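Local coordinates for hypothetical protein (Fusobacterium nucleatum subsp. nucleatum, PDB 2GSL) that is probably a ribonuclease of the MrnC family that acts in RNA processing, built on an all-helical ribonuclease III domain, at residues A[68-79]-A[104-114]. Sequence-based numbering, arbitrary orientation.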
# COMPACT_ATOMS: atom_id res chain seq x y z
N LEU A 68 22.94 -0.56 -5.64
CA LEU A 68 21.87 -1.15 -6.45
C LEU A 68 22.31 -1.47 -7.89
O LEU A 68 23.13 -0.75 -8.47
CB LEU A 68 20.65 -0.22 -6.49
CG LEU A 68 19.64 -0.27 -5.33
CD1 LEU A 68 20.30 0.10 -4.04
CD2 LEU A 68 18.48 0.69 -5.61
N ASP A 69 21.77 -2.55 -8.46
CA ASP A 69 22.13 -2.92 -9.82
C ASP A 69 21.98 -1.72 -10.75
O ASP A 69 21.24 -0.78 -10.46
CB ASP A 69 21.24 -4.07 -10.34
CG ASP A 69 21.41 -5.37 -9.56
OD1 ASP A 69 22.56 -5.77 -9.30
OD2 ASP A 69 20.38 -6.00 -9.22
N GLU A 70 22.70 -1.76 -11.87
CA GLU A 70 22.68 -0.70 -12.87
C GLU A 70 21.27 -0.26 -13.26
O GLU A 70 20.94 0.93 -13.22
CB GLU A 70 23.44 -1.15 -14.12
CG GLU A 70 24.90 -0.77 -14.14
CD GLU A 70 25.10 0.73 -14.31
OE1 GLU A 70 26.26 1.20 -14.24
OE2 GLU A 70 24.08 1.44 -14.50
N GLU A 71 20.45 -1.23 -13.66
CA GLU A 71 19.08 -0.98 -14.08
C GLU A 71 18.29 -0.08 -13.12
O GLU A 71 17.49 0.76 -13.54
CB GLU A 71 18.35 -2.32 -14.26
CG GLU A 71 16.83 -2.23 -14.38
CD GLU A 71 16.19 -3.60 -14.57
OE1 GLU A 71 16.54 -4.54 -13.81
OE2 GLU A 71 15.33 -3.72 -15.48
N PHE A 72 18.54 -0.26 -11.83
CA PHE A 72 17.87 0.52 -10.80
C PHE A 72 18.48 1.88 -10.61
O PHE A 72 17.78 2.87 -10.42
CB PHE A 72 17.88 -0.27 -9.49
CG PHE A 72 17.11 -1.54 -9.57
CD1 PHE A 72 17.72 -2.75 -9.27
CD2 PHE A 72 15.79 -1.54 -9.99
CE1 PHE A 72 17.01 -3.95 -9.40
CE2 PHE A 72 15.07 -2.72 -10.13
CZ PHE A 72 15.68 -3.92 -9.84
N LYS A 73 19.81 1.94 -10.64
CA LYS A 73 20.51 3.20 -10.48
C LYS A 73 19.98 4.22 -11.49
O LYS A 73 19.83 5.41 -11.16
CB LYS A 73 22.01 3.00 -10.68
CG LYS A 73 22.69 2.09 -9.66
CD LYS A 73 24.20 2.18 -9.79
CE LYS A 73 24.90 1.71 -8.51
NZ LYS A 73 26.39 1.97 -8.54
N VAL A 74 19.69 3.75 -12.70
CA VAL A 74 19.17 4.59 -13.79
C VAL A 74 17.80 5.15 -13.39
O VAL A 74 17.59 6.37 -13.41
CB VAL A 74 19.01 3.76 -15.11
CG1 VAL A 74 18.44 4.63 -16.23
CG2 VAL A 74 20.36 3.20 -15.55
N ILE A 75 16.89 4.26 -13.02
CA ILE A 75 15.54 4.64 -12.61
C ILE A 75 15.62 5.65 -11.48
O ILE A 75 14.95 6.69 -11.51
CB ILE A 75 14.75 3.41 -12.14
CG1 ILE A 75 14.60 2.44 -13.31
CG2 ILE A 75 13.39 3.84 -11.60
CD1 ILE A 75 13.81 1.22 -12.98
N GLY A 76 16.45 5.36 -10.49
CA GLY A 76 16.60 6.26 -9.37
C GLY A 76 17.01 7.65 -9.82
O GLY A 76 16.41 8.64 -9.42
N LYS A 77 18.03 7.71 -10.67
CA LYS A 77 18.56 8.99 -11.16
C LYS A 77 17.55 9.83 -11.93
O LYS A 77 17.32 10.99 -11.58
CB LYS A 77 19.80 8.75 -12.03
CG LYS A 77 20.69 9.99 -12.24
CD LYS A 77 20.20 10.91 -13.36
CE LYS A 77 20.68 10.45 -14.74
NZ LYS A 77 22.13 10.70 -14.98
N ARG A 78 16.95 9.26 -12.99
CA ARG A 78 15.99 10.01 -13.79
C ARG A 78 14.83 10.47 -12.93
O ARG A 78 14.20 11.48 -13.21
CB ARG A 78 15.46 9.18 -14.96
CG ARG A 78 14.60 7.98 -14.59
CD ARG A 78 13.56 7.64 -15.68
NE ARG A 78 13.40 6.19 -15.88
CZ ARG A 78 12.26 5.58 -16.17
NH1 ARG A 78 11.14 6.29 -16.30
NH2 ARG A 78 12.23 4.27 -16.35
N ALA A 79 14.55 9.70 -11.88
CA ALA A 79 13.46 10.00 -10.96
C ALA A 79 13.79 11.22 -10.09
O ALA A 79 12.89 11.98 -9.73
CB ALA A 79 13.18 8.78 -10.08
N ALA A 104 10.40 5.05 -6.59
CA ALA A 104 10.40 4.69 -8.00
C ALA A 104 11.11 3.36 -8.14
O ALA A 104 10.64 2.47 -8.85
CB ALA A 104 11.10 5.77 -8.81
N ILE A 105 12.24 3.23 -7.47
CA ILE A 105 13.00 1.99 -7.51
C ILE A 105 12.18 0.86 -6.89
O ILE A 105 12.06 -0.21 -7.48
CB ILE A 105 14.32 2.13 -6.75
CG1 ILE A 105 15.22 3.12 -7.48
CG2 ILE A 105 14.99 0.77 -6.63
CD1 ILE A 105 16.46 3.50 -6.70
N ILE A 106 11.60 1.10 -5.72
CA ILE A 106 10.78 0.09 -5.06
C ILE A 106 9.66 -0.30 -6.02
O ILE A 106 9.39 -1.48 -6.22
CB ILE A 106 10.16 0.62 -3.70
CG1 ILE A 106 11.24 0.87 -2.65
CG2 ILE A 106 9.22 -0.44 -3.10
CD1 ILE A 106 11.88 -0.42 -2.11
N GLY A 107 9.01 0.69 -6.61
CA GLY A 107 7.93 0.40 -7.54
C GLY A 107 8.39 -0.47 -8.69
O GLY A 107 7.67 -1.39 -9.11
N ALA A 108 9.58 -0.19 -9.20
CA ALA A 108 10.13 -0.94 -10.32
C ALA A 108 10.44 -2.39 -9.95
O ALA A 108 10.05 -3.31 -10.66
CB ALA A 108 11.38 -0.25 -10.83
N MSE A 109 11.15 -2.59 -8.85
CA MSE A 109 11.51 -3.93 -8.42
C MSE A 109 10.27 -4.81 -8.35
O MSE A 109 10.28 -5.96 -8.80
CB MSE A 109 12.19 -3.86 -7.05
CG MSE A 109 13.49 -3.05 -7.03
SE MSE A 109 14.25 -2.91 -5.24
CE MSE A 109 16.03 -2.29 -5.68
N TYR A 110 9.19 -4.27 -7.82
CA TYR A 110 7.96 -5.03 -7.72
C TYR A 110 7.51 -5.50 -9.12
O TYR A 110 7.42 -6.70 -9.37
CB TYR A 110 6.90 -4.15 -7.09
CG TYR A 110 5.67 -4.89 -6.65
CD1 TYR A 110 5.60 -5.47 -5.40
CD2 TYR A 110 4.57 -4.96 -7.48
CE1 TYR A 110 4.44 -6.09 -4.98
CE2 TYR A 110 3.41 -5.58 -7.07
CZ TYR A 110 3.35 -6.14 -5.83
OH TYR A 110 2.17 -6.71 -5.43
N LEU A 111 7.24 -4.55 -10.01
CA LEU A 111 6.82 -4.87 -11.38
C LEU A 111 7.74 -5.89 -12.06
O LEU A 111 7.32 -6.58 -12.99
CB LEU A 111 6.74 -3.59 -12.21
CG LEU A 111 5.52 -2.74 -11.91
CD1 LEU A 111 5.56 -1.45 -12.71
CD2 LEU A 111 4.29 -3.52 -12.26
N LEU A 112 8.99 -5.98 -11.61
CA LEU A 112 9.93 -6.93 -12.19
C LEU A 112 10.03 -8.17 -11.33
O LEU A 112 11.08 -8.82 -11.29
CB LEU A 112 11.33 -6.32 -12.31
CG LEU A 112 11.51 -5.28 -13.40
CD1 LEU A 112 12.94 -4.78 -13.38
CD2 LEU A 112 11.17 -5.90 -14.74
N LYS A 113 8.96 -8.49 -10.62
CA LYS A 113 8.95 -9.67 -9.76
C LYS A 113 10.18 -9.78 -8.85
O LYS A 113 10.47 -10.85 -8.31
CB LYS A 113 8.84 -10.94 -10.61
CG LYS A 113 7.42 -11.40 -10.89
CD LYS A 113 6.65 -10.41 -11.74
CE LYS A 113 5.26 -10.93 -12.08
NZ LYS A 113 4.40 -11.13 -10.86
N LYS A 114 10.91 -8.67 -8.67
CA LYS A 114 12.09 -8.67 -7.82
C LYS A 114 11.74 -8.34 -6.36
O LYS A 114 12.45 -7.59 -5.69
CB LYS A 114 13.13 -7.69 -8.36
CG LYS A 114 13.94 -8.25 -9.53
CD LYS A 114 14.84 -7.20 -10.16
CE LYS A 114 15.85 -7.83 -11.12
NZ LYS A 114 16.87 -8.62 -10.38
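Helix 70-79 and helix 104-111 run roughly antiparallel at 139°, their axes 9.1 Å apart, and the backbones come nearest where Gly76 faces Ile105. With no side chain at Gly76, Ile105 can lay its CD1 methyl 3.8 Å from Gly76 CA. The same Ile105 CD1 methyl meets Leu68 tip to tip, 3.6 Å from Leu68 CD2. Phe72, buried at the middle of the interface, carries selenomethionine Met109 over one face. Because the Met109 chain is extended beyond CG (chi2 176°), its terminal CE is carried over that face of the ring, 4.1 Å from the Phe72 centroid, in a CH-pi contact, with SE farther above the same ring in a Met-aromatic contact. Lys114 contributes its aliphatic part, CD approaching Phe72 CZ in the plane of the ring at 3.4 Å. This helix pair belongs to the all-helical ribonuclease III domain, and at its Ala104 end the Ala104 side chain is about 10 Å from that of Asp23, the probable active-site residue, which binds magnesium together with Glu103. There the packing thins to small groups, Ala79 CB meeting Ala104 CB at 3.9 Å. One helical turn along, Ile75 sets its CD1 3.6 Å from Ala108 CB and also touches Leu18 of helix 15-34. Met109 also packs on Ile118 and Ile121 of helix 115-127.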